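Long-range contacts in choline binding protein PCPA (Streptococcus pneumoniae, PDB 4CP6), which is a choline-binding surface protein and vaccine antigen of the pneumococcus whose leucine-rich repeats probably offer a surface for recognising other molecules: residues K236-Y241 with T257-S262; S262-K267 with T285-D290; L280-T285 with T305-A310; K327-H332 with S354-G359. One frame throughout, in Å; residues are numbered along the deposited sequence.

Contact 1 of 4, residues K236-Y241 with T257-S262; sequences KTQLIY and TKELAS
Thr237, Leu239 and Glu259 are central to this contact: the first two lose the most surface to it, and all three are tied into a short parallel ladder. The carbonyl of Thr237 takes two backbone N-H groups: Glu259 N at 3.1 Å from Thr237 O arrives nearly end-on, while Lys258 N, 2.8 Å from the same oxygen, is tilted 26° from the carbonyl plane. The Thr237 hydroxyl instead bonds Asp235, and with OG1 between the backbone N and the carbonyl carbon (chi1 64°) CG2 is left to lie alongside the Lys258 chain, 3.7 Å from Lys258 NZ.

Leu239 uses both of its backbone groups. Its N reaches Glu259 O at 3.0 Å, and its carbonyl O receives Ala261 N at 2.9 Å in an almost straight bond (174° at the hydrogen). Leu239 CB rests 3.9 Å from Leu260 CD2 on the buried face. Across the sheet, Glu259 runs beside Gln238 in the same direction, with Gln238 NE2 3.6 Å from Glu259 OE2. Past Ala261 the ladder is continued by a water that donates to both Ile240 O and Ser262 O.

Strand 238-241 pairs antiparallel with 230-233, where Ile240 and Tyr241 facing Leu231 form a classic beta bulge, and parallel with 259-260, whose other neighbour is 282-283; the pairing thus changes from antiparallel to parallel here.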
loop_
_atom_site.group_PDB
_atom_site.type_symbol
_atom_site.label_atom_id
_atom_site.label_comp_id
_atom_site.label_asym_id
_atom_site.label_seq_id
_atom_site.Cartn_x
_atom_site.Cartn_y
_atom_site.Cartn_z
ATOM N N LYS A 236 3.567 18.652 7.008
ATOM C CA LYS A 236 2.154 18.578 6.603
ATOM C C LYS A 236 1.941 18.888 5.123
ATOM O O LYS A 236 0.781 19.009 4.706
ATOM C CB LYS A 236 1.250 19.433 7.515
ATOM C CG LYS A 236 1.188 18.880 8.954
ATOM C CD LYS A 236 0.721 19.927 9.988
ATOM C CE LYS A 236 -0.750 20.298 9.928
ATOM N NZ LYS A 236 -1.631 19.197 10.393
ATOM N N THR A 237 3.020 18.911 4.305
ATOM C CA THR A 237 2.844 19.104 2.866
ATOM C C THR A 237 2.325 17.846 2.183
ATOM O O THR A 237 1.734 17.945 1.103
ATOM C CB THR A 237 4.115 19.584 2.189
ATOM O OG1 THR A 237 5.149 18.584 2.276
ATOM C CG2 THR A 237 4.568 20.938 2.728
ATOM N N GLN A 238 2.568 16.666 2.786
ATOM C CA GLN A 238 2.123 15.400 2.193
ATOM C C GLN A 238 1.170 14.736 3.131
ATOM O O GLN A 238 1.554 14.435 4.271
ATOM C CB GLN A 238 3.327 14.459 1.900
ATOM C CG GLN A 238 4.437 15.105 1.052
ATOM C CD GLN A 238 5.669 14.262 0.896
ATOM O OE1 GLN A 238 6.717 14.534 1.495
ATOM N NE2 GLN A 238 5.592 13.277 0.017
ATOM N N LEU A 239 -0.072 14.475 2.688
ATOM C CA LEU A 239 -0.994 13.660 3.452
ATOM C C LEU A 239 -0.707 12.252 2.926
ATOM O O LEU A 239 -0.997 11.935 1.760
ATOM C CB LEU A 239 -2.461 14.100 3.263
ATOM C CG LEU A 239 -3.445 13.460 4.222
ATOM C CD1 LEU A 239 -4.761 14.280 4.257
ATOM C CD2 LEU A 239 -3.724 11.961 3.877
ATOM N N ILE A 240 -0.064 11.431 3.776
ATOM C CA ILE A 240 0.395 10.124 3.346
ATOM C C ILE A 240 -0.712 9.079 3.458
ATOM O O ILE A 240 -0.914 8.304 2.517
ATOM C CB ILE A 240 1.655 9.713 4.144
ATOM C CG1 ILE A 240 2.786 10.738 3.907
ATOM C CG2 ILE A 240 2.139 8.282 3.756
ATOM C CD1 ILE A 240 3.994 10.570 4.837
ATOM N N TYR A 241 -1.383 9.005 4.618
ATOM C CA TYR A 241 -2.400 7.975 4.776
ATOM C C TYR A 241 -3.479 8.381 5.729
ATOM O O TYR A 241 -3.189 8.736 6.882
ATOM C CB TYR A 241 -1.776 6.631 5.199
ATOM C CG TYR A 241 -2.810 5.521 5.221
ATOM C CD1 TYR A 241 -3.510 5.166 4.063
ATOM C CD2 TYR A 241 -3.136 4.864 6.407
ATOM C CE1 TYR A 241 -4.491 4.179 4.088
ATOM C CE2 TYR A 241 -4.076 3.840 6.430
ATOM C CZ TYR A 241 -4.768 3.515 5.277
ATOM O OH TYR A 241 -5.757 2.550 5.315
ATOM N N THR A 257 -1.245 21.347 3.164
ATOM C CA THR A 257 -1.197 20.204 2.250
ATOM C C THR A 257 -0.922 20.599 0.817
ATOM O O THR A 257 -1.614 21.473 0.280
ATOM C CB THR A 257 -2.461 19.359 2.353
ATOM O OG1 THR A 257 -2.954 19.302 3.691
ATOM C CG2 THR A 257 -2.270 17.958 1.811
ATOM N N LYS A 258 0.073 19.961 0.188
ATOM C CA LYS A 258 0.410 20.181 -1.222
ATOM C C LYS A 258 0.015 18.944 -2.045
ATOM O O LYS A 258 -0.264 19.056 -3.245
ATOM C CB LYS A 258 1.895 20.441 -1.404
ATOM C CG LYS A 258 2.348 21.710 -0.680
ATOM C CD LYS A 258 3.733 22.150 -1.135
ATOM C CE LYS A 258 3.970 23.622 -0.867
ATOM N NZ LYS A 258 4.654 23.851 0.436
ATOM N N GLU A 259 0.025 17.753 -1.426
ATOM C CA GLU A 259 -0.346 16.563 -2.176
ATOM C C GLU A 259 -0.970 15.511 -1.314
ATOM O O GLU A 259 -0.623 15.364 -0.120
ATOM C CB GLU A 259 0.857 15.987 -2.942
ATOM C CG GLU A 259 1.921 15.389 -2.062
ATOM C CD GLU A 259 3.055 14.747 -2.841
ATOM O OE1 GLU A 259 2.812 13.787 -3.612
ATOM O OE2 GLU A 259 4.201 15.215 -2.667
ATOM N N LEU A 260 -1.863 14.714 -1.958
ATOM C CA LEU A 260 -2.409 13.509 -1.347
ATOM C C LEU A 260 -1.609 12.382 -1.955
ATOM O O LEU A 260 -1.545 12.272 -3.191
ATOM C CB LEU A 260 -3.897 13.317 -1.629
ATOM C CG LEU A 260 -4.784 14.510 -1.313
ATOM C CD1 LEU A 260 -6.218 14.158 -1.564
ATOM C CD2 LEU A 260 -4.640 14.947 0.147
ATOM N N ALA A 261 -0.969 11.562 -1.122
ATOM C CA ALA A 261 -0.154 10.465 -1.639
ATOM C C ALA A 261 -1.022 9.448 -2.343
ATOM O O ALA A 261 -2.240 9.352 -2.115
ATOM C CB ALA A 261 0.555 9.764 -0.476
ATOM N N SER A 262 -0.385 8.649 -3.170
ATOM C CA SER A 262 -1.086 7.560 -3.805
ATOM C C SER A 262 -1.694 6.653 -2.727
ATOM O O SER A 262 -1.069 6.429 -1.670
ATOM C CB SER A 262 -0.136 6.773 -4.695
ATOM O OG SER A 262 1.058 6.391 -4.032
HETATM O O HOH W 1 -0.670 5.999 1.082
#

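Contact 2 of 4, residues S262-K267 with T285-D290; sequences SYSFNK and TFAFAD
Tyr263, Phe265 and Lys267 donate in turn through their backbone N-H groups to the carbonyls of Thr285, Ala287 and Ala289, so that the type I turn 263-266 lies in step on the type I turn 286-289. Phe265 N to Ala287 O is 2.8 Å, and Lys267 N to Ala289 O is 3.0 Å. Tyr263 thereby falls beside Phe286 and Phe265 beside Phe288, while Lys267 falls beside Asp290.

Tyr263 and Phe286 run the same way with ring planes only 6° apart, but the rings are slid until they barely overlap, their centroids 4.6 Å apart. The slide brings Phe286 CB over the centre of the tyrosine ring, 3.5 Å from its centroid, in a CH-pi contact, and places Tyr263 OH over the face of the Phe286 ring; the hydroxyl's hydrogen bond is to Arg207. Phe265 and Phe288 meet obliquely, centroids 5.6 Å apart, both packed on Leu260, and Phe265 stacks further on Tyr242.

At the end of the ladder Lys267 bends at its second torsion (chi2 -67°), which carries the ammonium back over Asp290. Lys267 NZ is 2.8 Å from Asp290 OD2, approaching 36° out of the carboxylate plane.

In-step stacking of turns is consistent with the leucine-rich repeat solenoid. Backbone bonds keep the turns in step, two aromatic pairs pack along them, and a salt bridge offsets charge at the partly exposed end.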
loop_
_atom_site.group_PDB
_atom_site.type_symbol
_atom_site.label_atom_id
_atom_site.label_comp_id
_atom_site.label_asym_id
_atom_site.label_seq_id
_atom_site.Cartn_x
_atom_site.Cartn_y
_atom_site.Cartn_z
ATOM N N SER A 262 -0.385 8.649 -3.170
ATOM C CA SER A 262 -1.086 7.560 -3.805
ATOM C C SER A 262 -1.694 6.653 -2.727
ATOM O O SER A 262 -1.069 6.429 -1.670
ATOM C CB SER A 262 -0.136 6.773 -4.695
ATOM O OG SER A 262 1.058 6.391 -4.032
ATOM N N TYR A 263 -2.926 6.151 -2.983
ATOM C CA TYR A 263 -3.668 5.257 -2.079
ATOM C C TYR A 263 -3.968 5.885 -0.699
ATOM O O TYR A 263 -4.388 5.159 0.224
ATOM C CB TYR A 263 -2.891 3.930 -1.898
ATOM C CG TYR A 263 -2.952 3.047 -3.127
ATOM C CD1 TYR A 263 -2.003 3.159 -4.144
ATOM C CD2 TYR A 263 -3.974 2.116 -3.287
ATOM C CE1 TYR A 263 -2.052 2.338 -5.264
ATOM C CE2 TYR A 263 -4.026 1.285 -4.402
ATOM C CZ TYR A 263 -3.074 1.414 -5.394
ATOM O OH TYR A 263 -3.148 0.549 -6.483
ATOM N N SER A 264 -3.852 7.219 -0.576
ATOM C CA SER A 264 -4.022 7.825 0.746
ATOM C C SER A 264 -5.394 7.671 1.397
ATOM O O SER A 264 -5.446 7.699 2.635
ATOM C CB SER A 264 -3.635 9.292 0.744
ATOM O OG SER A 264 -4.267 9.995 -0.320
ATOM N N PHE A 265 -6.495 7.570 0.629
ATOM C CA PHE A 265 -7.850 7.350 1.189
ATOM C C PHE A 265 -8.401 6.054 0.619
ATOM O O PHE A 265 -9.623 5.864 0.559
ATOM C CB PHE A 265 -8.831 8.520 0.872
ATOM C CG PHE A 265 -8.506 9.821 1.554
ATOM C CD1 PHE A 265 -7.436 10.606 1.123
ATOM C CD2 PHE A 265 -9.286 10.283 2.615
ATOM C CE1 PHE A 265 -7.169 11.848 1.723
ATOM C CE2 PHE A 265 -9.023 11.525 3.205
ATOM C CZ PHE A 265 -7.949 12.286 2.780
ATOM N N ASN A 266 -7.525 5.129 0.229
ATOM C CA ASN A 266 -7.972 3.862 -0.315
ATOM C C ASN A 266 -8.804 3.090 0.714
ATOM O O ASN A 266 -8.434 3.035 1.884
ATOM C CB ASN A 266 -6.760 3.039 -0.737
ATOM C CG ASN A 266 -7.075 1.761 -1.430
ATOM O OD1 ASN A 266 -7.930 1.705 -2.367
ATOM N ND2 ASN A 266 -6.330 0.767 -1.118
ATOM N N LYS A 267 -9.873 2.440 0.248
ATOM C CA LYS A 267 -10.770 1.588 1.059
ATOM C C LYS A 267 -11.498 2.356 2.146
ATOM O O LYS A 267 -12.026 1.732 3.063
ATOM C CB LYS A 267 -9.994 0.396 1.681
ATOM C CG LYS A 267 -9.301 -0.537 0.668
ATOM C CD LYS A 267 -10.390 -1.275 -0.144
ATOM C CE LYS A 267 -9.913 -2.225 -1.194
ATOM N NZ LYS A 267 -11.101 -2.761 -1.920
ATOM N N THR A 285 -2.253 8.619 -7.403
ATOM C CA THR A 285 -2.968 7.507 -8.023
ATOM C C THR A 285 -3.762 6.714 -6.963
ATOM O O THR A 285 -3.285 6.492 -5.843
ATOM C CB THR A 285 -2.009 6.669 -8.900
ATOM O OG1 THR A 285 -2.762 5.732 -9.665
ATOM C CG2 THR A 285 -0.996 5.895 -8.074
ATOM N N PHE A 286 -4.994 6.272 -7.315
ATOM C CA PHE A 286 -5.875 5.534 -6.415
ATOM C C PHE A 286 -6.164 6.288 -5.119
ATOM O O PHE A 286 -6.561 5.652 -4.127
ATOM C CB PHE A 286 -5.304 4.141 -6.115
ATOM C CG PHE A 286 -5.302 3.161 -7.263
ATOM C CD1 PHE A 286 -4.303 3.204 -8.227
ATOM C CD2 PHE A 286 -6.270 2.166 -7.347
ATOM C CE1 PHE A 286 -4.291 2.288 -9.278
ATOM C CE2 PHE A 286 -6.263 1.256 -8.405
ATOM C CZ PHE A 286 -5.279 1.331 -9.362
ATOM N N ALA A 287 -5.993 7.635 -5.088
ATOM C CA ALA A 287 -6.171 8.307 -3.802
ATOM C C ALA A 287 -7.506 7.996 -3.144
ATOM O O ALA A 287 -7.523 7.783 -1.929
ATOM C CB ALA A 287 -6.008 9.807 -3.946
ATOM N N PHE A 288 -8.620 8.001 -3.905
ATOM C CA PHE A 288 -9.941 7.755 -3.321
ATOM C C PHE A 288 -10.507 6.439 -3.776
ATOM O O PHE A 288 -11.730 6.228 -3.665
ATOM C CB PHE A 288 -10.915 8.920 -3.593
ATOM C CG PHE A 288 -10.322 10.288 -3.389
ATOM C CD1 PHE A 288 -9.936 10.713 -2.122
ATOM C CD2 PHE A 288 -10.127 11.144 -4.464
ATOM C CE1 PHE A 288 -9.359 11.973 -1.944
ATOM C CE2 PHE A 288 -9.552 12.405 -4.280
ATOM C CZ PHE A 288 -9.145 12.784 -3.021
ATOM N N ALA A 289 -9.661 5.520 -4.261
ATOM C CA ALA A 289 -10.162 4.247 -4.742
ATOM C C ALA A 289 -10.903 3.489 -3.647
ATOM O O ALA A 289 -10.380 3.287 -2.560
ATOM C CB ALA A 289 -9.036 3.396 -5.327
ATOM N N ASP A 290 -12.138 3.089 -3.923
ATOM C CA ASP A 290 -12.974 2.348 -2.962
ATOM C C ASP A 290 -13.240 3.145 -1.665
ATOM O O ASP A 290 -13.471 2.533 -0.604
ATOM C CB ASP A 290 -12.449 0.934 -2.700
ATOM C CG ASP A 290 -12.444 0.046 -3.936
ATOM O OD1 ASP A 290 -13.264 0.294 -4.859
ATOM O OD2 ASP A 290 -11.633 -0.911 -3.973
#

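Contact 3 of 4, residues L280-T285 with T305-A310; sequences LEKIGT and TIERLA
Thr285 OG1 is held by two groups: it donates to Arg308 O at 2.6 Å and accepts from a water 2.7 Å away from Thr285 OG1. The same water takes a bond from Arg308 NH1, lying at the edge of the guanidinium in its plane, while Leu309 CD1 covers one guanidinium face. The hydroxyl reaches this place because OG1 stands opposite the backbone N (chi1 -170°); it meets the Arg308 carbonyl from 28° outside its plane.

Glu307 divides its carboxylate between two partners. Glu307 OE1 accepts a weak bond from Thr285 N, 2.9 Å long and bent to 129° at the hydrogen. Glu307 OE2 forms a long salt bridge with Lys282 NZ at 3.3 Å; the closer polar link runs through a second water, which accepts from the ammonium at 2.7 Å from Lys282 NZ and donates to the carboxylate. Lys282 attains this extended, passing Thr305 on the way. Neither direct link is strong, so the water probably contributes to holding the carboxylate.

The backbones pair as a parallel ladder: Thr305 N to Glu281 O, Ile283 N to Thr305 O (2.9 Å) and Glu307 N to Ile283 O. Ile283 and Ile306 occupy the buried face, and Ile283 CG2 lies 3.9 Å from Ala310 CB.

Strand 282-283 is flanked by 259-260 and 305-306, and 305-306 passes the parallel register on to 328-329, the last strand of this sheet.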
loop_
_atom_site.group_PDB
_atom_site.type_symbol
_atom_site.label_atom_id
_atom_site.label_comp_id
_atom_site.label_asym_id
_atom_site.label_seq_id
_atom_site.Cartn_x
_atom_site.Cartn_y
_atom_site.Cartn_z
ATOM N N LEU A 280 -3.284 22.848 -2.327
ATOM C CA LEU A 280 -3.122 21.443 -2.746
ATOM C C LEU A 280 -2.962 21.424 -4.262
ATOM O O LEU A 280 -3.753 22.024 -5.001
ATOM C CB LEU A 280 -4.314 20.618 -2.293
ATOM C CG LEU A 280 -4.106 19.113 -2.355
ATOM C CD1 LEU A 280 -4.679 18.458 -1.135
ATOM C CD2 LEU A 280 -4.724 18.549 -3.580
ATOM N N GLU A 281 -1.907 20.760 -4.732
ATOM C CA GLU A 281 -1.581 20.713 -6.154
ATOM C C GLU A 281 -1.807 19.367 -6.821
ATOM O O GLU A 281 -2.016 19.334 -8.030
ATOM C CB GLU A 281 -0.100 21.055 -6.385
ATOM C CG GLU A 281 0.309 22.428 -5.867
ATOM C CD GLU A 281 1.809 22.663 -5.781
ATOM O OE1 GLU A 281 2.594 21.696 -5.923
ATOM O OE2 GLU A 281 2.197 23.828 -5.545
ATOM N N LYS A 282 -1.681 18.278 -6.076
ATOM C CA LYS A 282 -1.706 16.947 -6.665
ATOM C C LYS A 282 -2.468 15.940 -5.858
ATOM O O LYS A 282 -2.308 15.864 -4.636
ATOM C CB LYS A 282 -0.229 16.507 -6.844
ATOM C CG LYS A 282 -0.031 15.076 -7.348
ATOM C CD LYS A 282 1.460 14.838 -7.553
ATOM C CE LYS A 282 1.737 13.528 -8.202
ATOM N NZ LYS A 282 3.208 13.334 -8.354
ATOM N N ILE A 283 -3.244 15.112 -6.571
ATOM C CA ILE A 283 -3.962 13.983 -5.992
ATOM C C ILE A 283 -3.348 12.719 -6.608
ATOM O O ILE A 283 -3.420 12.521 -7.835
ATOM C CB ILE A 283 -5.475 14.069 -6.278
ATOM C CG1 ILE A 283 -6.052 15.307 -5.573
ATOM C CG2 ILE A 283 -6.191 12.781 -5.876
ATOM C CD1 ILE A 283 -7.493 15.628 -5.959
ATOM N N GLY A 284 -2.734 11.892 -5.756
ATOM C CA GLY A 284 -2.025 10.685 -6.177
ATOM C C GLY A 284 -2.898 9.593 -6.755
ATOM O O GLY A 284 -4.113 9.556 -6.533
ATOM N N THR A 285 -2.253 8.619 -7.403
ATOM C CA THR A 285 -2.968 7.507 -8.023
ATOM C C THR A 285 -3.762 6.714 -6.963
ATOM O O THR A 285 -3.285 6.492 -5.843
ATOM C CB THR A 285 -2.009 6.669 -8.900
ATOM O OG1 THR A 285 -2.762 5.732 -9.665
ATOM C CG2 THR A 285 -0.996 5.895 -8.074
ATOM N N THR A 305 -2.843 18.366 -10.835
ATOM C CA THR A 305 -2.689 16.995 -11.292
ATOM C C THR A 305 -3.623 16.077 -10.562
ATOM O O THR A 305 -3.635 16.070 -9.327
ATOM C CB THR A 305 -1.204 16.560 -11.009
ATOM O OG1 THR A 305 -0.335 17.471 -11.692
ATOM C CG2 THR A 305 -0.919 15.112 -11.440
ATOM N N ILE A 306 -4.310 15.199 -11.316
ATOM C CA ILE A 306 -5.152 14.159 -10.744
ATOM C C ILE A 306 -4.716 12.873 -11.426
ATOM O O ILE A 306 -4.928 12.709 -12.626
ATOM C CB ILE A 306 -6.659 14.397 -10.901
ATOM C CG1 ILE A 306 -7.053 15.807 -10.484
ATOM C CG2 ILE A 306 -7.435 13.344 -10.093
ATOM C CD1 ILE A 306 -8.553 16.097 -10.761
ATOM N N GLU A 307 -4.079 11.957 -10.678
ATOM C CA GLU A 307 -3.499 10.756 -11.246
ATOM C C GLU A 307 -4.482 9.628 -11.491
ATOM O O GLU A 307 -5.664 9.693 -11.118
ATOM C CB GLU A 307 -2.323 10.280 -10.370
ATOM C CG GLU A 307 -1.178 11.272 -10.264
ATOM C CD GLU A 307 0.066 10.711 -9.595
ATOM O OE1 GLU A 307 -0.023 9.789 -8.741
ATOM O OE2 GLU A 307 1.154 11.226 -9.930
ATOM N N ARG A 308 -3.964 8.572 -12.111
ATOM C CA ARG A 308 -4.715 7.398 -12.502
ATOM C C ARG A 308 -5.611 6.835 -11.410
ATOM O O ARG A 308 -5.166 6.619 -10.284
ATOM C CB ARG A 308 -3.729 6.322 -13.005
ATOM C CG ARG A 308 -4.328 4.932 -13.243
ATOM C CD ARG A 308 -3.375 4.035 -14.037
ATOM N NE ARG A 308 -3.981 2.716 -14.274
ATOM C CZ ARG A 308 -3.787 1.627 -13.538
ATOM N NH1 ARG A 308 -2.996 1.669 -12.474
ATOM N NH2 ARG A 308 -4.378 0.481 -13.869
ATOM N N LEU A 309 -6.868 6.607 -11.737
ATOM C CA LEU A 309 -7.841 5.957 -10.869
ATOM C C LEU A 309 -7.950 6.634 -9.517
ATOM O O LEU A 309 -8.268 5.982 -8.525
ATOM C CB LEU A 309 -7.600 4.433 -10.767
ATOM C CG LEU A 309 -7.874 3.687 -12.094
ATOM C CD1 LEU A 309 -7.172 2.324 -12.119
ATOM C CD2 LEU A 309 -9.369 3.534 -12.310
ATOM N N ALA A 310 -7.826 7.964 -9.493
ATOM C CA ALA A 310 -8.007 8.675 -8.219
ATOM C C ALA A 310 -9.478 8.556 -7.752
ATOM O O ALA A 310 -9.734 8.443 -6.557
ATOM C CB ALA A 310 -7.642 10.151 -8.386
HETATM O O HOH W 2 3.508 10.656 -8.831
HETATM O O HOH W 3 -1.524 3.759 -11.047
#

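Contact 4 of 4, residues K327-H332 with S354-G359; sequences KNFGKH and SFFLSG
Phe356 directs an edge at the face of Phe329 in a T-shaped pair, centroids 5.1 Å apart and planes at 88°, with Phe356 CE1 standing 3.7 Å above the centre of the Phe329 ring. Phe356 CG lies anti to the backbone N (chi1 -176°), turning the ring back toward segment 327-332, where it also touches Leu322 and Ile345. The imidazole of His332 and the ring of Phe355 are nearer parallel, at 24°, but are offset, their centroids 4.8 Å apart; the offset brings Phe355 CB over the imidazole face, 3.7 Å from the centroid of the His332 ring.

Aliphatic packing adds to this on the solvent side, where the exposed Lys331 runs extended beside Phe355 and Lys331 CE approaches Phe355 CD2 to 3.6 Å.

Both segments belong to the leucine-rich repeat solenoid, yet their strands do not pair with each other. Strand 328-329 closes the sheet continued from 305-306, whereas 357-358 is the edge of a three-strand parallel sheet with 311-312 and 334-335.

Two waters bridge polar groups of the two segments. One molecule donates to Gly330 O at 2.7 Å and to Ser354 O at 3.0 Å. A second donates to Phe355 O at 2.8 Å, accepts from Ser358 OG, and makes a weak contact of undecided direction with His332 ND1. Ser358 OG lies at the edge of the imidazole, near its plane, and is also bonded by Asn335 ND2.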
loop_
_atom_site.group_PDB
_atom_site.type_symbol
_atom_site.label_atom_id
_atom_site.label_comp_id
_atom_site.label_asym_id
_atom_site.label_seq_id
_atom_site.Cartn_x
_atom_site.Cartn_y
_atom_site.Cartn_z
ATOM N N LYS A 327 -4.104 20.611 -15.100
ATOM C CA LYS A 327 -3.241 20.474 -16.263
ATOM C C LYS A 327 -3.019 19.027 -16.655
ATOM O O LYS A 327 -2.797 18.738 -17.831
ATOM C CB LYS A 327 -1.873 21.109 -15.965
ATOM C CG LYS A 327 -1.920 22.619 -15.648
ATOM C CD LYS A 327 -0.518 23.226 -15.634
ATOM C CE LYS A 327 -0.189 23.924 -14.334
ATOM N NZ LYS A 327 1.200 24.463 -14.322
ATOM N N ASN A 328 -2.997 18.118 -15.665
ATOM C CA ASN A 328 -2.611 16.739 -15.926
ATOM C C ASN A 328 -3.618 15.784 -15.365
ATOM O O ASN A 328 -3.878 15.796 -14.161
ATOM C CB ASN A 328 -1.240 16.452 -15.262
ATOM C CG ASN A 328 -0.201 17.515 -15.497
ATOM O OD1 ASN A 328 0.181 17.789 -16.644
ATOM N ND2 ASN A 328 0.224 18.190 -14.432
ATOM N N PHE A 329 -4.146 14.918 -16.220
ATOM C CA PHE A 329 -5.033 13.838 -15.801
ATOM C C PHE A 329 -4.364 12.514 -16.121
ATOM O O PHE A 329 -3.943 12.315 -17.271
ATOM C CB PHE A 329 -6.353 13.868 -16.562
ATOM C CG PHE A 329 -7.218 15.049 -16.264
ATOM C CD1 PHE A 329 -8.001 15.090 -15.113
ATOM C CD2 PHE A 329 -7.254 16.136 -17.128
ATOM C CE1 PHE A 329 -8.786 16.210 -14.825
ATOM C CE2 PHE A 329 -8.050 17.240 -16.845
ATOM C CZ PHE A 329 -8.826 17.266 -15.713
ATOM N N GLY A 330 -4.303 11.593 -15.156
ATOM C CA GLY A 330 -3.777 10.274 -15.461
ATOM C C GLY A 330 -4.808 9.465 -16.240
ATOM O O GLY A 330 -5.981 9.856 -16.387
ATOM N N LYS A 331 -4.385 8.286 -16.690
ATOM C CA LYS A 331 -5.250 7.352 -17.424
ATOM C C LYS A 331 -6.359 6.858 -16.478
ATOM O O LYS A 331 -6.093 6.594 -15.307
ATOM C CB LYS A 331 -4.385 6.184 -17.935
ATOM C CG LYS A 331 -5.090 5.168 -18.813
ATOM C CD LYS A 331 -4.070 4.211 -19.446
ATOM C CE LYS A 331 -4.714 3.019 -20.116
ATOM N NZ LYS A 331 -3.781 2.348 -21.070
ATOM N N HIS A 332 -7.597 6.732 -16.950
ATOM C CA HIS A 332 -8.711 6.244 -16.122
ATOM C C HIS A 332 -8.859 7.054 -14.846
ATOM O O HIS A 332 -9.009 6.498 -13.761
ATOM C CB HIS A 332 -8.599 4.737 -15.824
ATOM C CG HIS A 332 -8.779 3.900 -17.048
ATOM N ND1 HIS A 332 -10.015 3.731 -17.650
ATOM C CD2 HIS A 332 -7.849 3.244 -17.768
ATOM C CE1 HIS A 332 -9.795 2.902 -18.668
ATOM N NE2 HIS A 332 -8.512 2.633 -18.807
ATOM N N SER A 354 -7.424 10.409 -23.383
ATOM C CA SER A 354 -8.013 9.104 -23.528
ATOM C C SER A 354 -8.356 8.580 -22.146
ATOM O O SER A 354 -7.647 8.863 -21.165
ATOM C CB SER A 354 -6.977 8.155 -24.128
ATOM O OG SER A 354 -6.768 8.506 -25.487
ATOM N N PHE A 355 -9.409 7.773 -22.058
ATOM C CA PHE A 355 -9.784 7.052 -20.828
ATOM C C PHE A 355 -10.142 7.976 -19.663
ATOM O O PHE A 355 -9.990 7.608 -18.491
ATOM C CB PHE A 355 -8.665 6.067 -20.416
ATOM C CG PHE A 355 -8.261 5.124 -21.531
ATOM C CD1 PHE A 355 -9.189 4.273 -22.110
ATOM C CD2 PHE A 355 -6.966 5.128 -22.026
ATOM C CE1 PHE A 355 -8.817 3.400 -23.136
ATOM C CE2 PHE A 355 -6.596 4.265 -23.067
ATOM C CZ PHE A 355 -7.524 3.407 -23.604
ATOM N N PHE A 356 -10.667 9.147 -19.969
ATOM C CA PHE A 356 -11.034 10.155 -18.984
ATOM C C PHE A 356 -12.199 9.743 -18.090
ATOM O O PHE A 356 -12.116 9.857 -16.851
ATOM C CB PHE A 356 -11.350 11.427 -19.749
ATOM C CG PHE A 356 -11.680 12.654 -18.947
ATOM C CD1 PHE A 356 -10.701 13.298 -18.194
ATOM C CD2 PHE A 356 -12.940 13.246 -19.042
ATOM C CE1 PHE A 356 -10.988 14.492 -17.510
ATOM C CE2 PHE A 356 -13.225 14.435 -18.362
ATOM C CZ PHE A 356 -12.238 15.048 -17.615
ATOM N N LEU A 357 -13.288 9.217 -18.704
ATOM C CA LEU A 357 -14.488 8.884 -17.946
ATOM C C LEU A 357 -15.072 7.605 -18.500
ATOM O O LEU A 357 -15.278 7.496 -19.719
ATOM C CB LEU A 357 -15.438 10.067 -18.018
ATOM C CG LEU A 357 -16.760 9.896 -17.304
ATOM C CD1 LEU A 357 -16.561 9.692 -15.777
ATOM C CD2 LEU A 357 -17.663 11.067 -17.560
ATOM N N SER A 358 -15.272 6.608 -17.636
ATOM C CA SER A 358 -15.695 5.286 -18.086
ATOM C C SER A 358 -16.247 4.496 -16.911
ATOM O O SER A 358 -16.284 4.969 -15.764
ATOM C CB SER A 358 -14.512 4.520 -18.707
ATOM O OG SER A 358 -13.487 4.314 -17.742
ATOM N N GLY A 359 -16.656 3.259 -17.197
ATOM C CA GLY A 359 -17.156 2.348 -16.178
ATOM C C GLY A 359 -18.601 2.571 -15.800
ATOM O O GLY A 359 -19.362 3.183 -16.544
HETATM O O HOH W 4 -7.797 10.098 -18.430
HETATM O O HOH W 5 -11.981 6.359 -16.918
#

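Contacts 1 and 3 are rungs of one sheet, joined directly where strand 259-260 pairs with 282-283; contact 2 carries that pairing on into the turns beyond, sharing Ser262 with contact 1 and Thr285 with contact 3. Contact 2 has the most buried residues and lies nearest the centre of the chain, its inner Phe288 packing on Leu260 and Ile283. Contacts 1 and 3 each show a buried aliphatic face and a polar one, but only contact 3 adds a salt bridge between its segments there. Contact 4, farthest out, joins the end of that sheet to another and relies largely on rings and bridging water; it touches contact 3 alone.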